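Local coordinates for Serine/threonine-protein kinase Tel1 (Chaetomium thermophilum, PDB 6SKY) that probably acts as a DNA damage sensor, phosphorylating serine or threonine in [ST]-Q motifs of proteins with ATP to activate checkpoint signalling, at residues K2684-I2695 and V2709-H2718; Y1884-E1892 and P2732-T2740. All coordinates share one frame; numbering follows the deposited sequence.

Interaction 1. Residues K2684-I2695 and V2709-H2718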
loop_
_atom_site.group_PDB
_atom_site.type_symbol
_atom_site.label_atom_id
_atom_site.label_comp_id
_atom_site.label_asym_id
_atom_site.label_seq_id
_atom_site.Cartn_x
_atom_site.Cartn_y
_atom_site.Cartn_z
ATOM N N LYS A 2684 23.074 2.069 49.006
ATOM C CA LYS A 2684 24.493 2.071 48.689
ATOM C C LYS A 2684 24.829 2.873 47.441
ATOM O O LYS A 2684 26.007 2.991 47.099
ATOM C CB LYS A 2684 24.997 0.639 48.516
ATOM C CG LYS A 2684 24.939 -0.196 49.772
ATOM C CD LYS A 2684 25.494 -1.583 49.524
ATOM C CE LYS A 2684 25.412 -2.433 50.776
ATOM N NZ LYS A 2684 26.121 -3.733 50.617
ATOM N N ASP A 2685 23.833 3.413 46.749
ATOM C CA ASP A 2685 24.076 4.194 45.550
ATOM C C ASP A 2685 24.434 5.630 45.908
ATOM O O ASP A 2685 24.309 6.065 47.052
ATOM C CB ASP A 2685 22.851 4.181 44.643
ATOM C CG ASP A 2685 22.723 2.905 43.856
ATOM O OD1 ASP A 2685 23.545 1.992 44.061
ATOM O OD2 ASP A 2685 21.801 2.817 43.024
ATOM N N LEU A 2686 24.888 6.369 44.905
ATOM C CA LEU A 2686 25.132 7.787 45.079
ATOM C C LEU A 2686 23.823 8.517 45.338
ATOM O O LEU A 2686 22.751 8.093 44.910
ATOM C CB LEU A 2686 25.797 8.377 43.841
ATOM C CG LEU A 2686 27.198 7.937 43.451
ATOM C CD1 LEU A 2686 27.520 8.490 42.094
ATOM C CD2 LEU A 2686 28.195 8.428 44.464
ATOM N N LYS A 2687 23.918 9.635 46.044
ATOM C CA LYS A 2687 22.772 10.513 46.153
ATOM C C LYS A 2687 22.515 11.189 44.813
ATOM O O LYS A 2687 23.305 11.093 43.878
ATOM C CB LYS A 2687 22.999 11.560 47.235
ATOM C CG LYS A 2687 23.267 10.995 48.601
ATOM C CD LYS A 2687 21.981 10.657 49.299
ATOM C CE LYS A 2687 22.235 10.265 50.736
ATOM N NZ LYS A 2687 20.970 10.050 51.481
ATOM N N GLY A 2688 21.383 11.882 44.718
ATOM C CA GLY A 2688 21.099 12.621 43.502
ATOM C C GLY A 2688 21.952 13.864 43.380
ATOM O O GLY A 2688 22.391 14.222 42.285
ATOM N N SER A 2689 22.209 14.531 44.502
ATOM C CA SER A 2689 23.054 15.716 44.488
ATOM C C SER A 2689 24.497 15.375 44.147
ATOM O O SER A 2689 25.173 16.158 43.476
ATOM C CB SER A 2689 22.974 16.423 45.835
ATOM O OG SER A 2689 23.050 15.494 46.895
ATOM N N GLN A 2690 24.981 14.212 44.576
ATOM C CA GLN A 2690 26.339 13.817 44.232
ATOM C C GLN A 2690 26.474 13.541 42.743
ATOM O O GLN A 2690 27.472 13.922 42.124
ATOM C CB GLN A 2690 26.740 12.598 45.051
ATOM C CG GLN A 2690 26.482 12.781 46.526
ATOM C CD GLN A 2690 26.871 11.579 47.347
ATOM O OE1 GLN A 2690 27.288 10.555 46.813
ATOM N NE2 GLN A 2690 26.741 11.697 48.659
ATOM N N CYS A 2691 25.474 12.889 42.148
ATOM C CA CYS A 2691 25.474 12.684 40.703
ATOM C C CYS A 2691 25.412 14.009 39.961
ATOM O O CYS A 2691 26.130 14.211 38.974
ATOM C CB CYS A 2691 24.300 11.797 40.297
ATOM S SG CYS A 2691 24.354 10.120 40.914
ATOM N N ARG A 2692 24.566 14.931 40.423
ATOM C CA ARG A 2692 24.471 16.226 39.762
ATOM C C ARG A 2692 25.787 16.978 39.828
ATOM O O ARG A 2692 26.216 17.577 38.839
ATOM C CB ARG A 2692 23.358 17.063 40.381
ATOM C CG ARG A 2692 23.373 18.484 39.902
ATOM C CD ARG A 2692 22.078 19.202 40.156
ATOM N NE ARG A 2692 22.095 20.517 39.523
ATOM C CZ ARG A 2692 21.042 21.316 39.408
ATOM N NH1 ARG A 2692 19.863 20.946 39.885
ATOM N NH2 ARG A 2692 21.166 22.489 38.810
ATOM N N LYS A 2693 26.453 16.948 40.978
ATOM C CA LYS A 2693 27.710 17.669 41.120
ATOM C C LYS A 2693 28.816 17.033 40.291
ATOM O O LYS A 2693 29.619 17.741 39.675
ATOM C CB LYS A 2693 28.105 17.732 42.587
ATOM C CG LYS A 2693 29.397 18.447 42.853
ATOM C CD LYS A 2693 29.682 18.462 44.336
ATOM C CE LYS A 2693 31.001 19.139 44.652
ATOM N NZ LYS A 2693 31.263 19.126 46.117
ATOM N N GLU A 2694 28.887 15.702 40.267
ATOM C CA GLU A 2694 29.899 15.045 39.449
ATOM C C GLU A 2694 29.679 15.318 37.973
ATOM O O GLU A 2694 30.639 15.411 37.204
ATOM C CB GLU A 2694 29.910 13.545 39.720
ATOM C CG GLU A 2694 31.020 13.134 40.660
ATOM C CD GLU A 2694 30.870 11.724 41.178
ATOM O OE1 GLU A 2694 30.862 10.782 40.358
ATOM O OE2 GLU A 2694 30.761 11.559 42.411
ATOM N N ILE A 2695 28.426 15.448 37.551
ATOM C CA ILE A 2695 28.197 15.756 36.149
ATOM C C ILE A 2695 28.482 17.223 35.856
ATOM O O ILE A 2695 28.976 17.554 34.775
ATOM C CB ILE A 2695 26.772 15.343 35.753
ATOM C CG1 ILE A 2695 26.752 13.858 35.421
ATOM C CG2 ILE A 2695 26.270 16.136 34.578
ATOM C CD1 ILE A 2695 25.420 13.370 34.979
ATOM N N VAL A 2709 32.643 10.209 32.603
ATOM C CA VAL A 2709 32.068 10.557 33.898
ATOM C C VAL A 2709 30.603 10.155 33.957
ATOM O O VAL A 2709 30.113 9.684 34.989
ATOM C CB VAL A 2709 32.254 12.056 34.174
ATOM C CG1 VAL A 2709 31.408 12.484 35.339
ATOM C CG2 VAL A 2709 33.699 12.344 34.457
ATOM N N TYR A 2710 29.885 10.310 32.848
ATOM C CA TYR A 2710 28.478 9.940 32.838
ATOM C C TYR A 2710 28.295 8.437 32.994
ATOM O O TYR A 2710 27.410 7.992 33.729
ATOM C CB TYR A 2710 27.825 10.431 31.557
ATOM C CG TYR A 2710 26.386 10.043 31.437
ATOM C CD1 TYR A 2710 26.001 9.012 30.611
ATOM C CD2 TYR A 2710 25.412 10.706 32.150
ATOM C CE1 TYR A 2710 24.701 8.654 30.499
ATOM C CE2 TYR A 2710 24.108 10.351 32.041
ATOM C CZ TYR A 2710 23.758 9.324 31.215
ATOM O OH TYR A 2710 22.451 8.951 31.092
ATOM N N ARG A 2711 29.109 7.636 32.306
ATOM C CA ARG A 2711 29.022 6.193 32.490
ATOM C C ARG A 2711 29.359 5.804 33.919
ATOM O O ARG A 2711 28.688 4.954 34.517
ATOM C CB ARG A 2711 29.945 5.472 31.522
ATOM C CG ARG A 2711 29.515 5.539 30.092
ATOM C CD ARG A 2711 30.416 4.680 29.251
ATOM N NE ARG A 2711 30.287 4.972 27.832
ATOM C CZ ARG A 2711 29.448 4.344 27.020
ATOM N NH1 ARG A 2711 29.396 4.672 25.740
ATOM N NH2 ARG A 2711 28.663 3.389 27.491
ATOM N N ARG A 2712 30.393 6.421 34.487
ATOM C CA ARG A 2712 30.766 6.119 35.861
ATOM C C ARG A 2712 29.645 6.460 36.831
ATOM O O ARG A 2712 29.440 5.756 37.822
ATOM C CB ARG A 2712 32.033 6.880 36.225
ATOM C CG ARG A 2712 32.641 6.492 37.544
ATOM C CD ARG A 2712 33.495 7.611 38.102
ATOM N NE ARG A 2712 34.013 8.489 37.058
ATOM C CZ ARG A 2712 35.063 8.210 36.293
ATOM N NH1 ARG A 2712 35.459 9.074 35.370
ATOM N NH2 ARG A 2712 35.706 7.062 36.440
ATOM N N VAL A 2713 28.912 7.539 36.570
ATOM C CA VAL A 2713 27.854 7.946 37.489
ATOM C C VAL A 2713 26.620 7.070 37.333
ATOM O O VAL A 2713 25.979 6.715 38.324
ATOM C CB VAL A 2713 27.524 9.435 37.294
ATOM C CG1 VAL A 2713 26.038 9.673 37.368
ATOM C CG2 VAL A 2713 28.221 10.252 38.344
ATOM N N THR A 2714 26.255 6.699 36.108
ATOM C CA THR A 2714 25.083 5.849 35.960
ATOM C C THR A 2714 25.362 4.390 36.273
ATOM O O THR A 2714 24.415 3.610 36.369
ATOM C CB THR A 2714 24.490 5.951 34.559
ATOM O OG1 THR A 2714 25.375 5.359 33.611
ATOM C CG2 THR A 2714 24.248 7.381 34.198
ATOM N N GLU A 2715 26.619 3.988 36.428
ATOM C CA GLU A 2715 26.867 2.648 36.941
ATOM C C GLU A 2715 26.620 2.533 38.436
ATOM O O GLU A 2715 26.571 1.415 38.954
ATOM C CB GLU A 2715 28.291 2.213 36.619
ATOM C CG GLU A 2715 28.397 1.473 35.308
ATOM C CD GLU A 2715 29.802 1.450 34.750
ATOM O OE1 GLU A 2715 30.721 1.981 35.406
ATOM O OE2 GLU A 2715 29.987 0.900 33.644
ATOM N N ARG A 2716 26.462 3.650 39.136
ATOM C CA ARG A 2716 26.191 3.671 40.565
ATOM C C ARG A 2716 24.854 4.330 40.862
ATOM O O ARG A 2716 24.677 4.945 41.908
ATOM C CB ARG A 2716 27.301 4.395 41.316
ATOM C CG ARG A 2716 28.651 3.754 41.202
ATOM C CD ARG A 2716 29.562 4.318 42.252
ATOM N NE ARG A 2716 28.979 4.189 43.582
ATOM C CZ ARG A 2716 29.443 4.804 44.663
ATOM N NH1 ARG A 2716 28.850 4.631 45.834
ATOM N NH2 ARG A 2716 30.498 5.599 44.570
ATOM N N PHE A 2717 23.910 4.215 39.941
ATOM C CA PHE A 2717 22.614 4.862 40.075
ATOM C C PHE A 2717 21.630 3.995 39.311
ATOM O O PHE A 2717 21.718 3.904 38.086
ATOM C CB PHE A 2717 22.662 6.278 39.521
ATOM C CG PHE A 2717 21.721 7.232 40.181
ATOM C CD1 PHE A 2717 21.920 7.630 41.477
ATOM C CD2 PHE A 2717 20.662 7.760 39.489
ATOM C CE1 PHE A 2717 21.068 8.512 42.073
ATOM C CE2 PHE A 2717 19.816 8.645 40.087
ATOM C CZ PHE A 2717 20.020 9.021 41.377
ATOM N N HIS A 2718 20.724 3.345 40.016
ATOM C CA HIS A 2718 19.829 2.416 39.358
ATOM C C HIS A 2718 18.409 2.949 39.360
ATOM O O HIS A 2718 17.991 3.555 40.345
ATOM C CB HIS A 2718 19.847 1.050 40.046
ATOM C CG HIS A 2718 21.212 0.463 40.189
ATOM N ND1 HIS A 2718 22.012 0.700 41.283
ATOM C CD2 HIS A 2718 21.921 -0.349 39.373
ATOM C CE1 HIS A 2718 23.155 0.059 41.135
ATOM N NE2 HIS A 2718 23.126 -0.585 39.984
#
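C2691 faces V2713 where helix 2688-2695 and helix 2709-2714, successive in the kinase region, form an antiparallel hairpin at 171° with axes 10.1 Å apart, and the loop ahead of the first meets the turn that follows the second. D2685 OD2 takes two hydrogen bonds from H2718: ND1 reaches its syn lone pair at 2.7 Å, and backbone N of H2718 comes at 3.2 Å on the anti side, 31° out of the carboxylate plane. One oxygen fixes both the imidazole and the backbone. A weak hydrogen bond from L2686 N to R2716 O (3.3 Å) ties loop to turn. With its chain bent at chi3 (54°), R2716 brings its guanidinium back across L2686, whose CD2 lies over one face, 3.6 Å from NH2. C2691 SG meets the F2717 ring obliquely in a sulfur-aromatic contact, 4.0 Å from its centroid, while L2686 O lies at the ring edge. Between the helices, V2713 splits its branches, CG1 against C2691 and CG2 against E2694; I2695 CD1 abuts the Y2710 ring edge at CD2 (3.9 Å). Y2943 near the C-terminus packs on C2691, I2695 and F2717, H2678 stacks on F2717, and helix 2930-2933 covers Y2710.

Interaction 2. Residues Y1884-E1892 and P2732-T2740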
loop_
_atom_site.group_PDB
_atom_site.type_symbol
_atom_site.label_atom_id
_atom_site.label_comp_id
_atom_site.label_asym_id
_atom_site.label_seq_id
_atom_site.Cartn_x
_atom_site.Cartn_y
_atom_site.Cartn_z
ATOM N N TYR A 1884 -4.223 -13.497 34.689
ATOM C CA TYR A 1884 -3.093 -13.092 33.864
ATOM C C TYR A 1884 -2.452 -11.784 34.297
ATOM O O TYR A 1884 -1.246 -11.616 34.117
ATOM C CB TYR A 1884 -3.526 -13.011 32.406
ATOM C CG TYR A 1884 -3.928 -14.352 31.868
ATOM C CD1 TYR A 1884 -3.008 -15.372 31.768
ATOM C CD2 TYR A 1884 -5.224 -14.605 31.484
ATOM C CE1 TYR A 1884 -3.363 -16.595 31.293
ATOM C CE2 TYR A 1884 -5.588 -15.829 31.007
ATOM C CZ TYR A 1884 -4.655 -16.818 30.911
ATOM O OH TYR A 1884 -5.019 -18.048 30.429
ATOM N N LYS A 1885 -3.202 -10.861 34.886
ATOM C CA LYS A 1885 -2.573 -9.660 35.419
ATOM C C LYS A 1885 -1.788 -9.969 36.683
ATOM O O LYS A 1885 -0.696 -9.431 36.893
ATOM C CB LYS A 1885 -3.627 -8.597 35.678
ATOM C CG LYS A 1885 -4.264 -8.074 34.426
ATOM C CD LYS A 1885 -5.533 -7.350 34.741
ATOM C CE LYS A 1885 -5.992 -6.537 33.568
ATOM N NZ LYS A 1885 -5.971 -7.331 32.330
ATOM N N VAL A 1886 -2.320 -10.849 37.529
ATOM C CA VAL A 1886 -1.571 -11.333 38.681
ATOM C C VAL A 1886 -0.314 -12.057 38.227
ATOM O O VAL A 1886 0.760 -11.900 38.814
ATOM C CB VAL A 1886 -2.471 -12.232 39.545
ATOM C CG1 VAL A 1886 -1.745 -12.692 40.752
ATOM C CG2 VAL A 1886 -3.715 -11.496 39.943
ATOM N N ALA A 1887 -0.424 -12.845 37.160
ATOM C CA ALA A 1887 0.730 -13.561 36.637
ATOM C C ALA A 1887 1.785 -12.606 36.108
ATOM O O ALA A 1887 2.982 -12.839 36.284
ATOM C CB ALA A 1887 0.292 -14.520 35.540
ATOM N N LEU A 1888 1.364 -11.524 35.456
ATOM C CA LEU A 1888 2.320 -10.538 34.968
ATOM C C LEU A 1888 3.018 -9.822 36.115
ATOM O O LEU A 1888 4.230 -9.588 36.059
ATOM C CB LEU A 1888 1.614 -9.541 34.061
ATOM C CG LEU A 1888 2.462 -8.457 33.412
ATOM C CD1 LEU A 1888 3.584 -9.061 32.630
ATOM C CD2 LEU A 1888 1.604 -7.641 32.518
ATOM N N LEU A 1889 2.281 -9.469 37.164
ATOM C CA LEU A 1889 2.923 -8.864 38.325
ATOM C C LEU A 1889 3.950 -9.803 38.950
ATOM O O LEU A 1889 5.055 -9.380 39.311
ATOM C CB LEU A 1889 1.868 -8.458 39.344
ATOM C CG LEU A 1889 2.352 -7.905 40.679
ATOM C CD1 LEU A 1889 3.126 -6.636 40.505
ATOM C CD2 LEU A 1889 1.178 -7.661 41.558
ATOM N N PHE A 1890 3.612 -11.085 39.080
ATOM C CA PHE A 1890 4.570 -12.036 39.634
ATOM C C PHE A 1890 5.775 -12.210 38.725
ATOM O O PHE A 1890 6.897 -12.362 39.206
ATOM C CB PHE A 1890 3.903 -13.381 39.873
ATOM C CG PHE A 1890 3.015 -13.411 41.065
ATOM C CD1 PHE A 1890 3.285 -12.639 42.161
ATOM C CD2 PHE A 1890 1.904 -14.217 41.085
ATOM C CE1 PHE A 1890 2.465 -12.672 43.250
ATOM C CE2 PHE A 1890 1.089 -14.255 42.172
ATOM C CZ PHE A 1890 1.367 -13.483 43.253
ATOM N N ALA A 1891 5.566 -12.196 37.411
ATOM C CA ALA A 1891 6.683 -12.326 36.485
ATOM C C ALA A 1891 7.631 -11.142 36.590
ATOM O O ALA A 1891 8.850 -11.299 36.477
ATOM C CB ALA A 1891 6.163 -12.467 35.061
ATOM N N GLU A 1892 7.092 -9.949 36.818
ATOM C CA GLU A 1892 7.955 -8.788 36.993
ATOM C C GLU A 1892 8.723 -8.850 38.305
ATOM O O GLU A 1892 9.907 -8.500 38.351
ATOM C CB GLU A 1892 7.131 -7.518 36.907
ATOM C CG GLU A 1892 6.433 -7.403 35.591
ATOM C CD GLU A 1892 6.609 -6.056 34.970
ATOM O OE1 GLU A 1892 7.204 -5.182 35.629
ATOM O OE2 GLU A 1892 6.156 -5.866 33.823
ATOM N N PRO A 2732 -3.355 -5.922 41.399
ATOM C CA PRO A 2732 -2.799 -6.132 40.053
ATOM C C PRO A 2732 -3.654 -5.611 38.913
ATOM O O PRO A 2732 -3.104 -5.221 37.877
ATOM C CB PRO A 2732 -2.646 -7.651 39.992
ATOM C CG PRO A 2732 -2.426 -8.033 41.373
ATOM C CD PRO A 2732 -3.301 -7.158 42.190
ATOM N N ASP A 2733 -4.972 -5.580 39.055
ATOM C CA ASP A 2733 -5.805 -5.024 37.996
ATOM C C ASP A 2733 -5.574 -3.528 37.854
ATOM O O ASP A 2733 -5.290 -3.020 36.758
ATOM C CB ASP A 2733 -7.268 -5.308 38.302
ATOM C CG ASP A 2733 -7.474 -6.667 38.925
ATOM O OD1 ASP A 2733 -6.793 -7.624 38.503
ATOM O OD2 ASP A 2733 -8.310 -6.780 39.843
ATOM N N GLU A 2734 -5.699 -2.811 38.967
ATOM C CA GLU A 2734 -5.411 -1.388 38.990
ATOM C C GLU A 2734 -3.975 -1.109 38.584
ATOM O O GLU A 2734 -3.714 -0.171 37.835
ATOM C CB GLU A 2734 -5.695 -0.843 40.380
ATOM C CG GLU A 2734 -5.935 0.631 40.428
ATOM C CD GLU A 2734 -6.092 1.132 41.838
ATOM O OE1 GLU A 2734 -5.717 0.390 42.771
ATOM O OE2 GLU A 2734 -6.589 2.262 42.020
ATOM N N TRP A 2735 -3.031 -1.905 39.077
ATOM C CA TRP A 2735 -1.630 -1.722 38.722
ATOM C C TRP A 2735 -1.427 -1.785 37.218
ATOM O O TRP A 2735 -0.777 -0.913 36.632
ATOM C CB TRP A 2735 -0.793 -2.778 39.431
ATOM C CG TRP A 2735 0.616 -2.920 38.973
ATOM C CD1 TRP A 2735 1.678 -2.178 39.361
ATOM C CD2 TRP A 2735 1.127 -3.905 38.075
ATOM N NE1 TRP A 2735 2.815 -2.618 38.748
ATOM C CE2 TRP A 2735 2.501 -3.679 37.949
ATOM C CE3 TRP A 2735 0.550 -4.948 37.352
ATOM C CZ2 TRP A 2735 3.306 -4.456 37.143
ATOM C CZ3 TRP A 2735 1.348 -5.706 36.551
ATOM C CH2 TRP A 2735 2.710 -5.463 36.451
ATOM N N PHE A 2736 -1.984 -2.806 36.570
ATOM C CA PHE A 2736 -1.784 -2.955 35.135
ATOM C C PHE A 2736 -2.421 -1.810 34.364
ATOM O O PHE A 2736 -1.818 -1.267 33.431
ATOM C CB PHE A 2736 -2.339 -4.294 34.673
ATOM C CG PHE A 2736 -2.087 -4.580 33.235
ATOM C CD1 PHE A 2736 -0.822 -4.852 32.791
ATOM C CD2 PHE A 2736 -3.112 -4.565 32.325
ATOM C CE1 PHE A 2736 -0.589 -5.098 31.478
ATOM C CE2 PHE A 2736 -2.875 -4.815 31.015
ATOM C CZ PHE A 2736 -1.615 -5.081 30.592
ATOM N N GLN A 2737 -3.625 -1.404 34.754
ATOM C CA GLN A 2737 -4.275 -0.312 34.043
ATOM C C GLN A 2737 -3.512 0.999 34.197
ATOM O O GLN A 2737 -3.360 1.756 33.235
ATOM C CB GLN A 2737 -5.704 -0.162 34.533
ATOM C CG GLN A 2737 -6.507 0.826 33.759
ATOM C CD GLN A 2737 -7.656 1.355 34.566
ATOM O OE1 GLN A 2737 -8.063 0.748 35.551
ATOM N NE2 GLN A 2737 -8.180 2.506 34.167
ATOM N N LYS A 2738 -3.010 1.284 35.395
ATOM C CA LYS A 2738 -2.319 2.547 35.610
ATOM C C LYS A 2738 -0.961 2.574 34.934
ATOM O O LYS A 2738 -0.533 3.625 34.452
ATOM C CB LYS A 2738 -2.160 2.812 37.097
ATOM C CG LYS A 2738 -3.442 2.819 37.867
ATOM C CD LYS A 2738 -4.441 3.734 37.278
ATOM C CE LYS A 2738 -5.592 3.934 38.211
ATOM N NZ LYS A 2738 -6.609 2.899 38.028
ATOM N N ARG A 2739 -0.266 1.444 34.884
ATOM C CA ARG A 2739 0.994 1.415 34.162
ATOM C C ARG A 2739 0.779 1.570 32.665
ATOM O O ARG A 2739 1.588 2.211 31.984
ATOM C CB ARG A 2739 1.732 0.129 34.474
ATOM C CG ARG A 2739 3.208 0.292 34.500
ATOM C CD ARG A 2739 3.877 -1.036 34.628
ATOM N NE ARG A 2739 3.461 -1.936 33.568
ATOM C CZ ARG A 2739 3.973 -3.140 33.383
ATOM N NH1 ARG A 2739 3.544 -3.906 32.397
ATOM N NH2 ARG A 2739 4.926 -3.571 34.185
ATOM N N THR A 2740 -0.314 1.025 32.134
ATOM C CA THR A 2740 -0.633 1.273 30.733
ATOM C C THR A 2740 -0.956 2.737 30.479
ATOM O O THR A 2740 -0.563 3.288 29.449
ATOM C CB THR A 2740 -1.790 0.389 30.299
ATOM O OG1 THR A 2740 -1.453 -0.972 30.555
ATOM C CG2 THR A 2740 -2.041 0.542 28.840
#
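P2732 opens helix 2732-2740 against helix 1884-1892, with V1886 CG2 and L1889 CD2 on its ring; the closer is L1889, CD2 to P2732 CG 3.6 Å. The helices cross at 74°, axes 8.9 Å apart. D2733 lies beside the aliphatic part of K1885, OD1 4.0 Å from CD, with the lysine NZ too distant for a salt bridge. The W2735 indole reaches over to helix 1884-1892: L1889 CD1 stands over the centre of its six-membered ring in a CH-pi contact, 4.0 Å from the centroid, while L1888 CG and E1892 CD lie at its edge. F2736 is met obliquely at two flanks of its ring, CE1 by L1888 CD2 (3.5 Å) and CD2 by K1885 CE (3.7 Å). R2739 bends at chi3 (56°), laying its guanidinium over W2735 CH2 and aiming NH2 at E1892 OE2, a nearly straight 2.6 Å salt bridge (172°) that lies in the guanidinium plane but enters from above the carboxylate. I2810 N adds a weak hydrogen bond to the same oxygen. A mostly buried, largely apolar interface with one ion pair at the E1892 end thus joins the FAT region to the kinase domain.

In the fold
Interactions 1 and 2 lie about 31 Å apart between centres, with nearest atoms about 14 Å apart, and do not touch. Along the chain, 1884-1892 comes first, then both segments of interaction 1, then 2732-2740, so interaction 2 closes a span of about 840 residues that encloses interaction 1. Interaction 1, by contrast, joins two successive helices of the kinase region, 2688-2697 and 2703-2714, and helix 2732-2755 follows them after the short helix 2722-2726. Interaction 1 is thus local to the kinase and is met by the C-terminal FATC region, whereas interaction 2 docks the FAT helical region on the kinase. Together they link FAT, kinase and FATC parts, as in other PIKK enzymes.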